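Local atomic coordinates of B-cell lymphoma 3-encoded protein (Homo sapiens, PDB entry 1K1A), a protein that regulates transcription of NF-kappa-B target genes, inhibiting nuclear translocation of the p50 subunit in the cytoplasm and acting as a transcriptional activator in the nucleus. Residues 153-158 against 176-181; 185-190 against 200-205. One frame throughout, in Å; residues are numbered along the deposited sequence. Where two conformers were deposited one is given.

Overall arrangement
Both contacts lie toward the C-terminal end of the ankyrin repeat domain of Bcl-3, an array of helices and loops without strands, and contact 1 closes along the chain before contact 2 opens. Contact 1 joins helix 153-159 of ANK 5 to the loop that leaves this repeat; contact 2 pairs helices 186-193 and 196-204 within ANK 6. Their centres are about 10 Å apart and they touch directly: V158 CG1 lies 3.5 Å from A186 O, and V176 CG2 lies 3.8 Å from L202 CD2. First helix therefore meets first helix, and the linking loop meets the second helix of the next repeat, so the two repeats pack directly together, consistent with a stacked ankyrin domain.

Contact 1. Residues 153-158 against 176-181; sequences PLIHAV and VNAQMY
This is an apolar helix-to-loop contact, in which L154 and I155 on the first helix of the fifth ankyrin repeat pack on the loop that carries the chain onward to the sixth. No hydrogen bond joins the two segments, and the nearest CA atoms, those of L154 and V176, are 7.4 Å apart, so side chains bridge the gap. L154 has CG anti to the backbone N (chi1 -180°), which carries its CD2 methyl to 3.6 Å from V176 CA. Because the CB of V176 points away from the helix, the leucine meets mainly its backbone, with V176 CG2 farther off at 4.3 Å from L154 CD2. L154 also touches L170 on helix 163-171. In the TPLH signature of ankyrin repeats, I155 stands where histidine is usual, and here the position presents two aliphatic branches to the loop. CD1 of I155 reaches 3.6 Å from A178 O. The same I155 CD1 lies 3.9 Å from M180 CG. The CG2 branch of I155 meets M180 SD at 4.0 Å, the two side chains running obliquely across one another. Cutting I155 back to an alanine would remove CD1 and CG2, and is likely to open a gap over A178 and leave the M180 thioether with less to hold its position. On other faces of the same helix, H156 NE2 is hydrogen-bonded to D146 OD1, and P153 packs on helix 119-126.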
# COMPACT_ATOMS: atom_id res chain seq x y z
N PRO A 153 -7.29 -5.73 2.58
CA PRO A 153 -5.91 -6.24 2.49
C PRO A 153 -5.80 -7.70 2.97
O PRO A 153 -5.02 -8.47 2.40
CB PRO A 153 -5.15 -5.31 3.44
CG PRO A 153 -5.90 -4.01 3.34
CD PRO A 153 -7.35 -4.43 3.27
N LEU A 154 -6.57 -8.07 3.99
CA LEU A 154 -6.51 -9.44 4.49
C LEU A 154 -6.89 -10.46 3.42
O LEU A 154 -6.23 -11.49 3.26
CB LEU A 154 -7.41 -9.62 5.72
CG LEU A 154 -7.40 -11.03 6.33
CD1 LEU A 154 -5.99 -11.46 6.70
CD2 LEU A 154 -8.33 -11.11 7.53
N ILE A 155 -7.94 -10.17 2.68
CA ILE A 155 -8.39 -11.08 1.63
C ILE A 155 -7.35 -11.15 0.52
O ILE A 155 -7.04 -12.23 0.01
CB ILE A 155 -9.80 -10.68 1.13
CG1 ILE A 155 -10.83 -10.95 2.23
CG2 ILE A 155 -10.16 -11.44 -0.15
CD1 ILE A 155 -12.18 -10.28 2.03
N HIS A 156 -6.77 -10.00 0.18
CA HIS A 156 -5.70 -9.97 -0.81
C HIS A 156 -4.57 -10.89 -0.36
O HIS A 156 -4.07 -11.70 -1.16
CB HIS A 156 -5.16 -8.54 -1.00
CG HIS A 156 -6.04 -7.66 -1.85
ND1 HIS A 156 -6.16 -7.84 -3.21
CD2 HIS A 156 -6.81 -6.60 -1.54
CE1 HIS A 156 -6.98 -6.92 -3.70
NE2 HIS A 156 -7.38 -6.15 -2.71
N ALA A 157 -4.19 -10.79 0.91
CA ALA A 157 -3.10 -11.61 1.46
C ALA A 157 -3.42 -13.10 1.39
O ALA A 157 -2.54 -13.92 1.08
CB ALA A 157 -2.80 -11.20 2.90
N VAL A 158 -4.67 -13.46 1.69
CA VAL A 158 -5.09 -14.86 1.64
C VAL A 158 -5.04 -15.40 0.21
O VAL A 158 -4.57 -16.51 -0.02
CB VAL A 158 -6.48 -15.06 2.25
CG1 VAL A 158 -7.01 -16.45 1.92
CG2 VAL A 158 -6.43 -14.86 3.75
N VAL A 176 -11.22 -10.35 10.47
CA VAL A 176 -11.04 -11.65 9.86
C VAL A 176 -12.30 -12.10 9.08
O VAL A 176 -12.24 -12.97 8.20
CB VAL A 176 -10.62 -12.71 10.93
CG1 VAL A 176 -11.77 -13.02 11.88
CG2 VAL A 176 -10.09 -13.96 10.28
N ASN A 177 -13.44 -11.49 9.39
CA ASN A 177 -14.69 -11.85 8.72
C ASN A 177 -15.19 -10.85 7.67
O ASN A 177 -16.36 -10.86 7.29
CB ASN A 177 -15.77 -12.15 9.75
CG ASN A 177 -15.47 -13.40 10.54
OD1 ASN A 177 -15.11 -14.43 9.98
ND2 ASN A 177 -15.59 -13.31 11.86
N ALA A 178 -14.29 -10.01 7.16
CA ALA A 178 -14.63 -9.11 6.07
C ALA A 178 -15.08 -9.91 4.84
O ALA A 178 -14.57 -11.00 4.58
CB ALA A 178 -13.44 -8.24 5.72
N GLN A 179 -16.05 -9.37 4.09
CA GLN A 179 -16.56 -10.06 2.90
C GLN A 179 -16.38 -9.25 1.61
O GLN A 179 -16.45 -8.01 1.63
CB GLN A 179 -18.04 -10.39 3.06
CG GLN A 179 -18.36 -11.45 4.10
CD GLN A 179 -19.86 -11.54 4.38
OE1 GLN A 179 -20.53 -12.48 3.94
NE2 GLN A 179 -20.39 -10.56 5.09
N MET A 180 -16.18 -9.95 0.51
CA MET A 180 -16.09 -9.33 -0.80
C MET A 180 -17.51 -9.07 -1.32
O MET A 180 -18.47 -9.46 -0.69
CB MET A 180 -15.39 -10.26 -1.77
CG MET A 180 -13.99 -10.66 -1.37
SD MET A 180 -13.23 -11.70 -2.63
CE MET A 180 -14.27 -13.07 -2.58
N TYR A 181 -17.62 -8.43 -2.49
CA TYR A 181 -18.93 -8.16 -3.11
C TYR A 181 -19.83 -9.41 -3.15
O TYR A 181 -21.04 -9.33 -2.90
CB TYR A 181 -18.75 -7.62 -4.53
CG TYR A 181 -18.23 -6.20 -4.62
CD1 TYR A 181 -18.87 -5.16 -3.99
CD2 TYR A 181 -17.10 -5.90 -5.38
CE1 TYR A 181 -18.40 -3.85 -4.08
CE2 TYR A 181 -16.62 -4.60 -5.48
CZ TYR A 181 -17.27 -3.59 -4.82
OH TYR A 181 -16.80 -2.29 -4.90

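Contact 2. Residues 185-190 against 200-205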
# COMPACT_ATOMS: atom_id res chain seq x y z
N SER A 185 -15.60 -14.69 2.24
CA SER A 185 -14.61 -14.21 3.21
C SER A 185 -13.23 -14.81 2.95
O SER A 185 -13.05 -15.64 2.06
CB SER A 185 -15.06 -14.55 4.62
OG SER A 185 -15.07 -15.96 4.82
N ALA A 186 -12.25 -14.39 3.75
CA ALA A 186 -10.91 -14.94 3.67
C ALA A 186 -10.97 -16.46 3.82
O ALA A 186 -10.26 -17.20 3.13
CB ALA A 186 -10.04 -14.35 4.76
N LEU A 187 -11.81 -16.92 4.73
CA LEU A 187 -11.91 -18.35 5.00
C LEU A 187 -12.48 -19.16 3.82
O LEU A 187 -12.06 -20.30 3.59
CB LEU A 187 -12.70 -18.60 6.28
CG LEU A 187 -12.63 -20.02 6.86
CD1 LEU A 187 -11.20 -20.43 7.13
CD2 LEU A 187 -13.47 -20.12 8.13
N HIS A 188 -13.43 -18.58 3.08
CA HIS A 188 -13.94 -19.26 1.88
C HIS A 188 -12.77 -19.56 0.95
O HIS A 188 -12.64 -20.66 0.44
CB HIS A 188 -14.94 -18.41 1.11
CG HIS A 188 -16.26 -18.24 1.79
ND1 HIS A 188 -17.33 -19.07 1.55
CD2 HIS A 188 -16.70 -17.30 2.66
CE1 HIS A 188 -18.37 -18.67 2.27
NE2 HIS A 188 -18.01 -17.59 2.94
N SER A 189 -11.93 -18.55 0.73
CA SER A 189 -10.79 -18.68 -0.18
C SER A 189 -9.78 -19.72 0.27
O SER A 189 -9.38 -20.59 -0.53
CB SER A 189 -10.09 -17.32 -0.38
OG SER A 189 -10.74 -16.56 -1.38
N ALA A 190 -9.37 -19.64 1.53
CA ALA A 190 -8.40 -20.58 2.08
C ALA A 190 -8.95 -22.00 2.08
O ALA A 190 -8.25 -22.95 1.75
CB ALA A 190 -7.98 -20.17 3.50
N ARG A 200 -5.79 -22.92 9.23
CA ARG A 200 -5.50 -23.04 10.66
C ARG A 200 -5.39 -21.68 11.33
O ARG A 200 -5.95 -21.47 12.41
CB ARG A 200 -4.20 -23.82 10.89
CG ARG A 200 -4.31 -25.33 10.70
CD ARG A 200 -2.98 -26.08 10.82
NE ARG A 200 -3.10 -27.47 10.38
CZ ARG A 200 -2.45 -28.00 9.36
NH1 ARG A 200 -1.60 -27.25 8.64
NH2 ARG A 200 -2.64 -29.27 9.04
N THR A 201 -4.65 -20.77 10.69
CA THR A 201 -4.44 -19.43 11.24
C THR A 201 -5.75 -18.63 11.35
O THR A 201 -6.04 -18.05 12.39
CB THR A 201 -3.39 -18.67 10.41
OG1 THR A 201 -2.08 -19.14 10.77
CG2 THR A 201 -3.35 -17.21 10.81
N LEU A 202 -6.52 -18.60 10.27
CA LEU A 202 -7.81 -17.88 10.27
C LEU A 202 -8.79 -18.42 11.33
O LEU A 202 -9.45 -17.65 12.02
CB LEU A 202 -8.46 -17.91 8.88
CG LEU A 202 -7.70 -17.22 7.74
CD1 LEU A 202 -8.28 -17.60 6.38
CD2 LEU A 202 -7.70 -15.70 7.92
N VAL A 203 -8.91 -19.74 11.43
CA VAL A 203 -9.85 -20.34 12.39
C VAL A 203 -9.47 -20.02 13.83
O VAL A 203 -10.32 -19.67 14.65
CB VAL A 203 -9.95 -21.89 12.22
CG1 VAL A 203 -10.72 -22.51 13.39
CG2 VAL A 203 -10.60 -22.24 10.90
N ARG A 204 -8.19 -20.11 14.15
CA ARG A 204 -7.76 -19.81 15.49
C ARG A 204 -7.93 -18.33 15.81
O ARG A 204 -8.06 -17.96 16.97
CB ARG A 204 -6.30 -20.20 15.69
CG ARG A 204 -6.10 -21.68 15.85
CD ARG A 204 -4.71 -22.03 16.32
NE ARG A 204 -4.55 -23.46 16.51
CZ ARG A 204 -3.39 -24.03 16.79
NH1 ARG A 204 -2.30 -23.29 16.89
NH2 ARG A 204 -3.32 -25.35 16.96
N SER A 205 -7.94 -17.51 14.77
CA SER A 205 -8.08 -16.06 14.94
C SER A 205 -9.53 -15.63 14.93
O SER A 205 -9.82 -14.43 14.93
CB SER A 205 -7.30 -15.32 13.86
OG SER A 205 -5.92 -15.58 13.99
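Helix 186-190, carrying A186, L187 and A190, runs nearly antiparallel to helix 200-204, which brings L202 and V203 against it: the N-to-C directions make 151° and the short axes approach to 10.1 Å. L202 is the central side chain. Its CG stands anti to the carbonyl carbon and beside the backbone N (chi1 -63°), and its CD1 methyl ends between residues one helical turn apart, 4.0 Å from A186 CB and 3.9 Å from A190 CB. The same CD1 lies 3.8 Å from A186 O, a van der Waals contact of methyl and carbonyl; A186 O accepts its hydrogen bond from A190 N. The small side chains of A186 and A190 are consistent with so close an approach of the methyl. The two helices form the antiparallel helix pair of the sixth ankyrin repeat, and S185 to H188 fill the positions of the TPLH signature, with S185 at the N-cap. L187 leaves its backbone at an angle to helix 200-204, yet its CD1 closes in to 4.1 Å from L202 CB, the two leucines lying alongside and pointing opposite ways. That L187 methyl also meets V203 CG2 at 4.2 Å. L187 and V203 both touch L232 of helix 226-232, while T201 packs on helix 163-171. At the C-terminal end of helix 200-204, S205 OG donates to T201 O over 2.9 Å, with a C=O...OG angle of 148° and the hydroxyl tilted out of the carbonyl plane.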